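Local coordinates for uncharacterized protein (Agrobacterium tumefaciens, PDB 6N90) that is probably the toxin of a type II toxin-antitoxin pair, a YoeB-family endonuclease thought to cleave mRNA, at residues D12-F15 with W16-D20; D29-R32 with N33-T37; S57-I60 with T61-H64. One frame throughout, in Å; residues are numbered along the deposited sequence.

Contact 1: residues D12-F15 with W16-D20; sequences DYEF and WQRTD
The Phe15 ring carries Thr19 on one face and turns an edge to the six-membered ring of Trp16, an edge-to-face pair with centroids 5.3 Å apart and planes at 68°. Phe15 CE2 makes the closest ring contact, 3.9 Å from Trp16 CZ3. These are i to i+1 and i to i+4 contacts on the last turns of helix 7-19 of this YoeB-like toxin, the first of two successive helices, which packs on helix 21-36 and touches strand 76-84 at Cys84. Thr19 CG2 lies over the Phe15 face as a CH-pi contact, 4.1 Å from the ring centroid, and Arg85 adds a cation-pi contact. Trp16 NE1 donates to Cys84 O, and the Trp16 ring meets that of His64 edge-to-face. Gln17 NE2 approaches Tyr13 CE2 obliquely at 3.2 Å, with amide and ring planes 80° apart. That amide serves the dimer: NE2 bonds Tyr13 OH and OE1 bonds Asn28 ND2, both of the second subunit. Glu14 OE1 sits over a face of the Arg18 guanidinium, 4.3 Å from Arg18 NE; no N-H points at it, so any attraction is probably one of charge alone. Arg32 of the second subunit takes both carboxylate oxygens, OE1 by NH2 and OE2 by NH1. Thr19 OG1 sits between its own backbone N and carbonyl carbon (chi1 66°) and from there donates to Phe15 O at 3.0 Å, above the carbonyl plane.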
ATOM      1  N   ASP A  12       5.565  -6.254  -7.377  1.00 20.62           N
ATOM      2  CA  ASP A  12       6.995  -6.084  -7.221  1.00 19.27           C
ATOM      3  C   ASP A  12       7.428  -5.762  -5.807  1.00 17.67           C
ATOM      4  O   ASP A  12       8.528  -6.153  -5.395  1.00 17.24           O
ATOM      5  CB  ASP A  12       7.492  -5.026  -8.173  1.00 22.23           C
ATOM      6  CG  ASP A  12       7.605  -5.552  -9.590  1.00 27.36           C
ATOM      7  OD1 ASP A  12       7.730  -6.796  -9.776  1.00 25.84           O
ATOM      8  OD2 ASP A  12       7.557  -4.719 -10.510  1.00 24.12           O
ATOM      9  N   TYR A  13       6.575  -5.060  -5.055  1.00 15.87           N
ATOM     10  CA  TYR A  13       6.870  -4.829  -3.632  1.00 14.76           C
ATOM     11  C   TYR A  13       6.872  -6.153  -2.884  1.00 17.06           C
ATOM     12  O   TYR A  13       7.741  -6.388  -2.058  1.00 17.04           O
ATOM     13  CB  TYR A  13       5.843  -3.887  -3.026  1.00 16.51           C
ATOM     14  CG  TYR A  13       6.077  -3.422  -1.594  1.00 14.41           C
ATOM     15  CD1 TYR A  13       7.088  -2.512  -1.278  1.00 15.43           C
ATOM     16  CD2 TYR A  13       5.199  -3.811  -0.589  1.00 15.53           C
ATOM     17  CE1 TYR A  13       7.246  -2.045   0.039  1.00 15.80           C
ATOM     18  CE2 TYR A  13       5.350  -3.367   0.718  1.00 16.66           C
ATOM     19  CZ  TYR A  13       6.376  -2.499   1.032  1.00 15.34           C
ATOM     20  OH  TYR A  13       6.499  -2.057   2.337  1.00 18.02           O
ATOM     21  N   GLU A  14       5.950  -7.039  -3.250  1.00 17.02           N
ATOM     22  CA  GLU A  14       5.886  -8.361  -2.649  1.00 19.68           C
ATOM     23  C   GLU A  14       7.167  -9.110  -3.013  1.00 19.76           C
ATOM     24  O   GLU A  14       7.769  -9.773  -2.168  1.00 18.69           O
ATOM     25  CB  GLU A  14       4.663  -9.125  -3.154  1.00 22.28           C
ATOM     26  CG  GLU A  14       3.387  -8.836  -2.380  1.00 26.88           C
ATOM     27  CD  GLU A  14       2.734 -10.093  -1.841  1.00 32.44           C
ATOM     28  OE1 GLU A  14       3.454 -11.088  -1.614  1.00 36.94           O
ATOM     29  OE2 GLU A  14       1.500 -10.086  -1.645  1.00 39.27           O
ATOM     30  N   PHE A  15       7.582  -8.999  -4.274  1.00 19.11           N
ATOM     31  CA  PHE A  15       8.806  -9.647  -4.736  1.00 19.55           C
ATOM     32  C   PHE A  15       9.979  -9.247  -3.852  1.00 19.50           C
ATOM     33  O   PHE A  15      10.787 -10.097  -3.443  1.00 19.81           O
ATOM     34  CB  PHE A  15       9.091  -9.280  -6.195  1.00 19.33           C
ATOM     35  CG  PHE A  15      10.445  -9.721  -6.669  1.00 18.35           C
ATOM     36  CD1 PHE A  15      10.626 -10.998  -7.160  1.00 20.05           C
ATOM     37  CD2 PHE A  15      11.535  -8.856  -6.625  1.00 19.30           C
ATOM     38  CE1 PHE A  15      11.898 -11.423  -7.617  1.00 18.97           C
ATOM     39  CE2 PHE A  15      12.802  -9.274  -7.079  1.00 20.65           C
ATOM     40  CZ  PHE A  15      12.972 -10.562  -7.576  1.00 21.29           C
ATOM     41  N   TRP A  16      10.050  -7.958  -3.501  1.00 16.36           N
ATOM     42  CA  TRP A  16      11.145  -7.523  -2.661  1.00 16.48           C
ATOM     43  C   TRP A  16      11.025  -8.145  -1.261  1.00 16.30           C
ATOM     44  O   TRP A  16      12.037  -8.543  -0.660  1.00 16.72           O
ATOM     45  CB  TRP A  16      11.207  -5.998  -2.580  1.00 16.68           C
ATOM     46  CG  TRP A  16      11.678  -5.339  -3.885  1.00 16.65           C
ATOM     47  CD1 TRP A  16      11.040  -4.360  -4.579  1.00 16.23           C
ATOM     48  CD2 TRP A  16      12.889  -5.616  -4.601  1.00 17.47           C
ATOM     49  NE1 TRP A  16      11.772  -4.012  -5.693  1.00 19.35           N
ATOM     50  CE2 TRP A  16      12.910  -4.769  -5.731  1.00 20.02           C
ATOM     51  CE3 TRP A  16      13.953  -6.500  -4.403  1.00 19.21           C
ATOM     52  CZ2 TRP A  16      13.958  -4.782  -6.658  1.00 21.39           C
ATOM     53  CZ3 TRP A  16      14.987  -6.515  -5.325  1.00 21.77           C
ATOM     54  CH2 TRP A  16      14.984  -5.650  -6.438  1.00 19.90           C
ATOM     55  N   GLN A  17       9.789  -8.247  -0.766  1.00 16.50           N
ATOM     56  CA  GLN A  17       9.535  -8.875   0.532  1.00 16.66           C
ATOM     57  C   GLN A  17      10.059 -10.308   0.535  1.00 19.38           C
ATOM     58  O   GLN A  17      10.537 -10.782   1.558  1.00 20.40           O
ATOM     59  CB  GLN A  17       8.047  -8.870   0.878  1.00 17.49           C
ATOM     60  CG  GLN A  17       7.501  -7.469   1.090  1.00 17.93           C
ATOM     61  CD  GLN A  17       6.167  -7.478   1.807  1.00 20.32           C
ATOM     62  OE1 GLN A  17       5.795  -8.463   2.458  1.00 22.94           O
ATOM     63  NE2 GLN A  17       5.478  -6.376   1.747  1.00 23.15           N
ATOM     64  N   ARG A  18       9.952 -10.972  -0.616  1.00 19.03           N
ATOM     65  CA  ARG A  18      10.346 -12.380  -0.746  1.00 22.26           C
ATOM     66  C   ARG A  18      11.840 -12.573  -0.987  1.00 25.65           C
ATOM     67  O   ARG A  18      12.346 -13.676  -0.798  1.00 29.26           O
ATOM     68  CB  ARG A  18       9.589 -13.063  -1.890  1.00 26.96           C
ATOM     69  CG  ARG A  18       8.154 -13.372  -1.614  1.00 30.97           C
ATOM     70  CD  ARG A  18       7.472 -13.785  -2.892  1.00 35.00           C
ATOM     71  NE  ARG A  18       6.124 -14.284  -2.663  1.00 40.65           N
ATOM     72  CZ  ARG A  18       5.253 -14.536  -3.631  1.00 45.25           C
ATOM     73  NH1 ARG A  18       5.590 -14.319  -4.893  1.00 53.96           N
ATOM     74  NH2 ARG A  18       4.044 -14.995  -3.336  1.00 48.78           N
ATOM     75  N   THR A  19      12.540 -11.524  -1.418  1.00 22.76           N
ATOM     76  CA  THR A  19      13.930 -11.707  -1.865  1.00 21.86           C
ATOM     77  C   THR A  19      14.960 -10.753  -1.270  1.00 23.98           C
ATOM     78  O   THR A  19      16.119 -11.120  -1.141  1.00 23.40           O
ATOM     79  CB  THR A  19      14.044 -11.587  -3.396  1.00 19.19           C
ATOM     80  OG1 THR A  19      13.727 -10.239  -3.789  1.00 17.70           O
ATOM     81  CG2 THR A  19      13.101 -12.579  -4.092  1.00 19.62           C
ATOM     82  N   ASP A  20      14.576  -9.520  -0.952  1.00 25.91           N
ATOM     83  CA  ASP A  20      15.529  -8.586  -0.342  1.00 26.06           C
ATOM     84  C   ASP A  20      14.858  -7.534   0.549  1.00 20.27           C
ATOM     85  O   ASP A  20      14.407  -6.486   0.076  1.00 20.51           O
ATOM     86  CB  ASP A  20      16.363  -7.887  -1.413  1.00 29.01           C
ATOM     87  CG  ASP A  20      17.656  -7.319  -0.856  1.00 34.60           C
ATOM     88  OD1 ASP A  20      17.833  -7.365   0.385  1.00 36.87           O
ATOM     89  OD2 ASP A  20      18.489  -6.829  -1.647  1.00 39.31           O
TER

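Contact 2: residues D29-R32 with N33-T37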
ATOM      1  N   ASP A  29      11.181   4.036   2.984  1.00 17.98           N
ATOM      2  CA  ASP A  29      11.813   5.332   3.272  1.00 18.33           C
ATOM      3  C   ASP A  29      11.460   6.326   2.166  1.00 18.91           C
ATOM      4  O   ASP A  29      11.210   7.502   2.413  1.00 17.28           O
ATOM      5  CB  ASP A  29      13.346   5.158   3.402  1.00 20.30           C
ATOM      6  CG  ASP A  29      13.977   6.094   4.446  1.00 20.71           C
ATOM      7  OD1 ASP A  29      13.248   6.901   5.060  1.00 23.17           O
ATOM      8  OD2 ASP A  29      15.216   6.049   4.639  1.00 23.53           O
ATOM      9  N   LEU A  30      11.434   5.843   0.929  1.00 18.28           N
ATOM     10  CA  LEU A  30      11.108   6.713  -0.187  1.00 18.42           C
ATOM     11  C   LEU A  30       9.651   7.163  -0.063  1.00 17.31           C
ATOM     12  O   LEU A  30       9.310   8.329  -0.290  1.00 16.14           O
ATOM     13  CB  LEU A  30      11.374   5.974  -1.511  1.00 17.22           C
ATOM     14  CG  LEU A  30      12.853   5.784  -1.890  1.00 19.45           C
ATOM     15  CD1 LEU A  30      13.010   4.898  -3.133  1.00 19.38           C
ATOM     16  CD2 LEU A  30      13.567   7.107  -2.090  1.00 20.44           C
ATOM     17  N   ILE A  31       8.787   6.226   0.322  1.00 15.68           N
ATOM     18  CA  ILE A  31       7.370   6.532   0.540  1.00 15.38           C
ATOM     19  C   ILE A  31       7.183   7.603   1.630  1.00 15.95           C
ATOM     20  O   ILE A  31       6.522   8.655   1.399  1.00 17.44           O
ATOM     21  CB  ILE A  31       6.588   5.248   0.909  1.00 15.77           C
ATOM     22  CG1 ILE A  31       6.523   4.310  -0.294  1.00 16.82           C
ATOM     23  CG2 ILE A  31       5.161   5.573   1.432  1.00 15.02           C
ATOM     24  CD1 ILE A  31       5.899   2.980  -0.025  1.00 16.91           C
ATOM     25  N   ARG A  32       7.768   7.338   2.799  1.00 17.29           N
ATOM     26  CA  ARG A  32       7.728   8.262   3.930  1.00 19.00           C
ATOM     27  C   ARG A  32       8.174   9.660   3.473  1.00 20.33           C
ATOM     28  O   ARG A  32       7.520  10.662   3.766  1.00 21.03           O
ATOM     29  CB  ARG A  32       8.623   7.748   5.070  1.00 20.03           C
ATOM     30  CG  ARG A  32       8.380   8.377   6.448  1.00 20.86           C
ATOM     31  CD  ARG A  32       9.247   7.634   7.514  1.00 20.99           C
ATOM     32  NE  ARG A  32       9.092   6.179   7.385  1.00 22.14           N
ATOM     33  CZ  ARG A  32      10.085   5.306   7.191  1.00 20.24           C
ATOM     34  NH1 ARG A  32      11.349   5.712   7.130  1.00 18.44           N
ATOM     35  NH2 ARG A  32       9.830   4.003   7.094  1.00 19.74           N
ATOM     36  N   ASN A  33       9.261   9.711   2.704  1.00 20.60           N
ATOM     37  CA  ASN A  33       9.843  10.993   2.306  1.00 22.32           C
ATOM     38  C   ASN A  33       8.976  11.710   1.271  1.00 22.89           C
ATOM     39  O   ASN A  33       8.745  12.922   1.373  1.00 22.39           O
ATOM     40  CB  ASN A  33      11.263  10.792   1.762  1.00 24.78           C
ATOM     41  CG  ASN A  33      12.336  10.825   2.855  1.00 30.84           C
ATOM     42  OD1 ASN A  33      12.994  11.847   3.054  1.00 34.05           O
ATOM     43  ND2 ASN A  33      12.524   9.702   3.556  1.00 29.71           N
ATOM     44  N   ALA A  34       8.468  10.956   0.296  1.00 21.71           N
ATOM     45  CA  ALA A  34       7.663  11.543  -0.779  1.00 22.75           C
ATOM     46  C   ALA A  34       6.305  12.031  -0.271  1.00 22.10           C
ATOM     47  O   ALA A  34       5.715  12.956  -0.838  1.00 23.60           O
ATOM     48  CB  ALA A  34       7.480  10.538  -1.913  1.00 22.10           C
ATOM     49  N   LYS A  35       5.788  11.387   0.776  1.00 21.72           N
ATOM     50  CA  LYS A  35       4.541  11.844   1.376  1.00 23.09           C
ATOM     51  C   LYS A  35       4.770  13.191   2.065  1.00 25.47           C
ATOM     52  O   LYS A  35       3.898  14.057   2.019  1.00 28.40           O
ATOM     53  CB  LYS A  35       3.985  10.807   2.354  1.00 25.52           C
ATOM     54  CG  LYS A  35       3.214   9.704   1.664  1.00 26.01           C
ATOM     55  CD  LYS A  35       3.119   8.427   2.523  1.00 28.14           C
ATOM     56  CE  LYS A  35       2.776   8.730   3.948  1.00 33.22           C
ATOM     57  NZ  LYS A  35       2.907   7.499   4.832  1.00 36.37           N
ATOM     58  N   ARG A  36       5.953  13.379   2.652  1.00 27.80           N
ATOM     59  CA  ARG A  36       6.313  14.643   3.310  1.00 32.05           C
ATOM     60  C   ARG A  36       6.683  15.752   2.313  1.00 31.98           C
ATOM     61  O   ARG A  36       6.101  16.841   2.319  1.00 31.31           O
ATOM     62  CB  ARG A  36       7.480  14.433   4.282  1.00 34.31           C
ATOM     63  CG  ARG A  36       7.102  13.795   5.600  1.00 41.97           C
ATOM     64  CD  ARG A  36       8.325  13.655   6.501  1.00 47.78           C
ATOM     65  NE  ARG A  36       9.331  12.778   5.902  1.00 52.71           N
ATOM     66  CZ  ARG A  36       9.920  11.761   6.527  1.00 58.32           C
ATOM     67  NH1 ARG A  36       9.612  11.478   7.787  1.00 60.58           N
ATOM     68  NH2 ARG A  36      10.819  11.025   5.887  1.00 55.14           N
ATOM     69  N   THR A  37       7.680  15.462   1.484  1.00 27.40           N
ATOM     70  CA  THR A  37       8.197  16.397   0.502  1.00 27.90           C
ATOM     71  C   THR A  37       8.210  15.734  -0.876  1.00 23.08           C
ATOM     72  O   THR A  37       9.223  15.206  -1.284  1.00 21.99           O
ATOM     73  CB  THR A  37       9.629  16.856   0.871  1.00 30.57           C
ATOM     74  OG1 THR A  37      10.477  15.709   1.059  1.00 33.05           O
ATOM     75  CG2 THR A  37       9.613  17.650   2.165  1.00 33.18           C
TER
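Asn33 CG stands beside its own backbone N (chi1 -88°), and chi2 of -99° turns the amide back along the helix so that ND2 reaches Asp29 O at 2.8 Å. The bond is fairly straight, 159° at the hydrogen, and the acceptor lies close to the amide plane of Asn33. Asn33 N grips the same oxygen at 3.0 Å from the opposite face of the carbonyl plane, so Asp29 O takes two donors of one residue, and the ND2 bond should limit rotation of the amide. The Asp29 carboxylate runs alongside the amide, the two groups turned well out of each other's plane, but its OD1 is committed to a salt bridge with Arg32 NH1 at 3.1 Å. The same guanidinium also serves the dimer interface. A bend at chi3 folds Arg36 back beside the Arg32 stem: its NH1 comes 3.6 Å from Arg32 CG, and Arg32 O lies over one guanidinium face. The chains point the same way, with guanidinium planes steeply inclined; the carboxylate of Asp29 may temper the gathering of positive charge. Lys35 contributes its aliphatic stem, CD resting 3.7 Å from Ile31 CG2. These i to i+3 and i to i+4 contacts belong to the C-terminal turns of helix 21-36. Leu30, Ile31 and Ala34 face the sheet, meeting Phe66 and Tyr68 of strand 64-73, Arg58 of strand 56-59, and Leu3 and Trp5 of strand 2-5, while Ile31 packs on Trp10 and Lys35 on Leu7, both in helix 7-19 of the second subunit.

Contact 3: residues S57-I60 with T61-H64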
ATOM      1  N   SER A  57      10.276  10.290 -10.277  1.00 22.37           N
ATOM      2  CA  SER A  57      11.068   9.113 -10.021  1.00 24.31           C
ATOM      3  C   SER A  57      12.184   9.318  -9.004  1.00 24.30           C
ATOM      4  O   SER A  57      12.778  10.347  -8.992  1.00 28.54           O
ATOM      5  CB  SER A  57      11.661   8.634 -11.332  1.00 25.29           C
ATOM      6  OG  SER A  57      12.490   7.541 -11.166  1.00 30.21           O
ATOM      7  N   ARG A  58      12.397   8.363  -8.119  1.00 22.56           N
ATOM      8  CA  ARG A  58      13.531   8.386  -7.212  1.00 24.48           C
ATOM      9  C   ARG A  58      14.304   7.066  -7.307  1.00 26.15           C
ATOM     10  O   ARG A  58      13.746   6.022  -7.665  1.00 22.17           O
ATOM     11  CB  ARG A  58      13.074   8.613  -5.770  1.00 23.61           C
ATOM     12  CG  ARG A  58      12.406   9.938  -5.522  1.00 22.57           C
ATOM     13  CD  ARG A  58      11.700   9.929  -4.147  1.00 21.58           C
ATOM     14  NE  ARG A  58      10.906  11.130  -3.937  1.00 20.11           N
ATOM     15  CZ  ARG A  58      11.124  12.002  -2.958  1.00 21.24           C
ATOM     16  NH1 ARG A  58      12.112  11.789  -2.075  1.00 20.26           N
ATOM     17  NH2 ARG A  58      10.328  13.061  -2.843  1.00 20.62           N
ATOM     18  N   ARG A  59      15.587   7.130  -6.984  1.00 25.19           N
ATOM     19  CA  ARG A  59      16.437   5.950  -6.967  1.00 28.49           C
ATOM     20  C   ARG A  59      16.215   5.076  -5.741  1.00 26.03           C
ATOM     21  O   ARG A  59      16.315   5.535  -4.610  1.00 29.06           O
ATOM     22  CB  ARG A  59      17.909   6.365  -7.015  1.00 31.48           C
ATOM     23  CG  ARG A  59      18.367   6.878  -8.356  1.00 39.24           C
ATOM     24  CD  ARG A  59      19.567   6.094  -8.850  1.00 46.67           C
ATOM     25  NE  ARG A  59      20.726   6.226  -7.973  1.00 47.73           N
ATOM     26  CZ  ARG A  59      21.971   5.980  -8.362  1.00 54.90           C
ATOM     27  NH1 ARG A  59      22.205   5.602  -9.614  1.00 54.05           N
ATOM     28  NH2 ARG A  59      22.981   6.119  -7.508  1.00 57.88           N
ATOM     29  N   ILE A  60      15.944   3.799  -5.961  1.00 25.02           N
ATOM     30  CA  ILE A  60      16.069   2.821  -4.897  1.00 25.64           C
ATOM     31  C   ILE A  60      17.522   2.359  -4.905  1.00 26.60           C
ATOM     32  O   ILE A  60      18.222   2.441  -3.900  1.00 28.01           O
ATOM     33  CB  ILE A  60      15.121   1.634  -5.099  1.00 24.44           C
ATOM     34  CG1 ILE A  60      13.705   2.118  -5.407  1.00 22.29           C
ATOM     35  CG2 ILE A  60      15.116   0.691  -3.886  1.00 23.78           C
ATOM     36  CD1 ILE A  60      12.775   0.933  -5.795  1.00 23.29           C
ATOM     37  N   THR A  61      17.940   1.819  -6.048  1.00 30.25           N
ATOM     38  CA  THR A  61      19.354   1.584  -6.356  1.00 30.06           C
ATOM     39  C   THR A  61      19.608   2.074  -7.773  1.00 29.19           C
ATOM     40  O   THR A  61      18.703   2.609  -8.402  1.00 28.42           O
ATOM     41  CB  THR A  61      19.737   0.107  -6.250  1.00 29.26           C
ATOM     42  OG1 THR A  61      19.018  -0.654  -7.235  1.00 30.18           O
ATOM     43  CG2 THR A  61      19.413  -0.415  -4.878  1.00 29.45           C
ATOM     44  N   ALA A  62      20.820   1.880  -8.291  1.00 32.05           N
ATOM     45  CA  ALA A  62      21.119   2.330  -9.649  1.00 35.33           C
ATOM     46  C   ALA A  62      20.224   1.614 -10.663  1.00 36.15           C
ATOM     47  O   ALA A  62      19.819   2.200 -11.673  1.00 39.97           O
ATOM     48  CB  ALA A  62      22.582   2.109  -9.977  1.00 36.99           C
ATOM     49  N   GLU A  63      19.890   0.357 -10.374  1.00 33.24           N
ATOM     50  CA  GLU A  63      19.125  -0.463 -11.311  1.00 32.53           C
ATOM     51  C   GLU A  63      17.616  -0.464 -11.059  1.00 30.54           C
ATOM     52  O   GLU A  63      16.858  -1.017 -11.857  1.00 24.80           O
ATOM     53  CB  GLU A  63      19.634  -1.908 -11.289  1.00 38.81           C
ATOM     54  CG  GLU A  63      20.993  -2.118 -11.964  1.00 44.57           C
ATOM     55  CD  GLU A  63      21.079  -1.516 -13.364  1.00 45.87           C
ATOM     56  OE1 GLU A  63      20.092  -1.617 -14.133  1.00 38.21           O
ATOM     57  OE2 GLU A  63      22.145  -0.954 -13.701  1.00 55.40           O
ATOM     58  N   HIS A  64      17.171   0.154  -9.966  1.00 22.64           N
ATOM     59  CA  HIS A  64      15.751   0.065  -9.618  1.00 23.04           C
ATOM     60  C   HIS A  64      15.198   1.398  -9.205  1.00 21.75           C
ATOM     61  O   HIS A  64      15.750   2.046  -8.305  1.00 23.17           O
ATOM     62  CB  HIS A  64      15.528  -0.953  -8.492  1.00 20.25           C
ATOM     63  CG  HIS A  64      15.921  -2.348  -8.869  1.00 22.23           C
ATOM     64  ND1 HIS A  64      15.183  -3.110  -9.745  1.00 21.15           N
ATOM     65  CD2 HIS A  64      16.983  -3.106  -8.506  1.00 23.14           C
ATOM     66  CE1 HIS A  64      15.774  -4.285  -9.906  1.00 24.21           C
ATOM     67  NE2 HIS A  64      16.866  -4.307  -9.166  1.00 23.01           N
TER
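His64 O is gripped by two successive backbone amides, Ile60 N at 2.9 Å and Thr61 N at 3.2 Å. The bond from Ile60 lies in the carbonyl plane of His64, with 146° at the hydrogen. In return His64 N donates to Thr61 O at 3.3 Å, closing the tight corner between strands 56-59 and 64-73. Within the turn Glu63 N makes a weak bond to Thr61 OG1. Arg59 supplies the main side-chain contact: bends at chi2 (-125°) and chi3 (-62°) fold the chain over the turn, bringing NH1 to 3.4 Å from Ala62 CA. Ala62 CA and Thr61 C therefore lie over one guanidinium face, a packing contact between a cationic plane and the backbone. Ile60 keeps its branched side chain beside the same carbonyl, CG1 standing 3.5 Å from His64 O. Its hydrocarbon then packs on Met23, Lys26, Ile27 and Leu30 of helix 21-36, which fastens the corner to the core. The His64 ring has Glu63 CB over one face, while its ND1 is hydrogen-bonded to Phe86 N. Ile60 and Thr61 thus both face His64, a classic beta bulge where strand 56-59 gives way to strand 64-73.

From the N terminus the three contacts follow in series, none enclosing or crossing another, and each is local to one continuous run of chain. Contact 1 ends helix 7-19, contact 2 ends helix 21-36, and contact 3 closes the turn between strands 56-59 and 64-73. Contacts 1 and 2 do not touch, their nearest atoms being about 5 Å apart, but both reach the second subunit. Contact 3 touches each of them: His64 NE2 lies 3.6 Å from Trp16 CH2, and Leu30 CD1 lies 3.7 Å from Ile60 CG1. A probable hydrogen bond from Arg58 NH2 to Thr37 O further joins the second helix's end to the sheet.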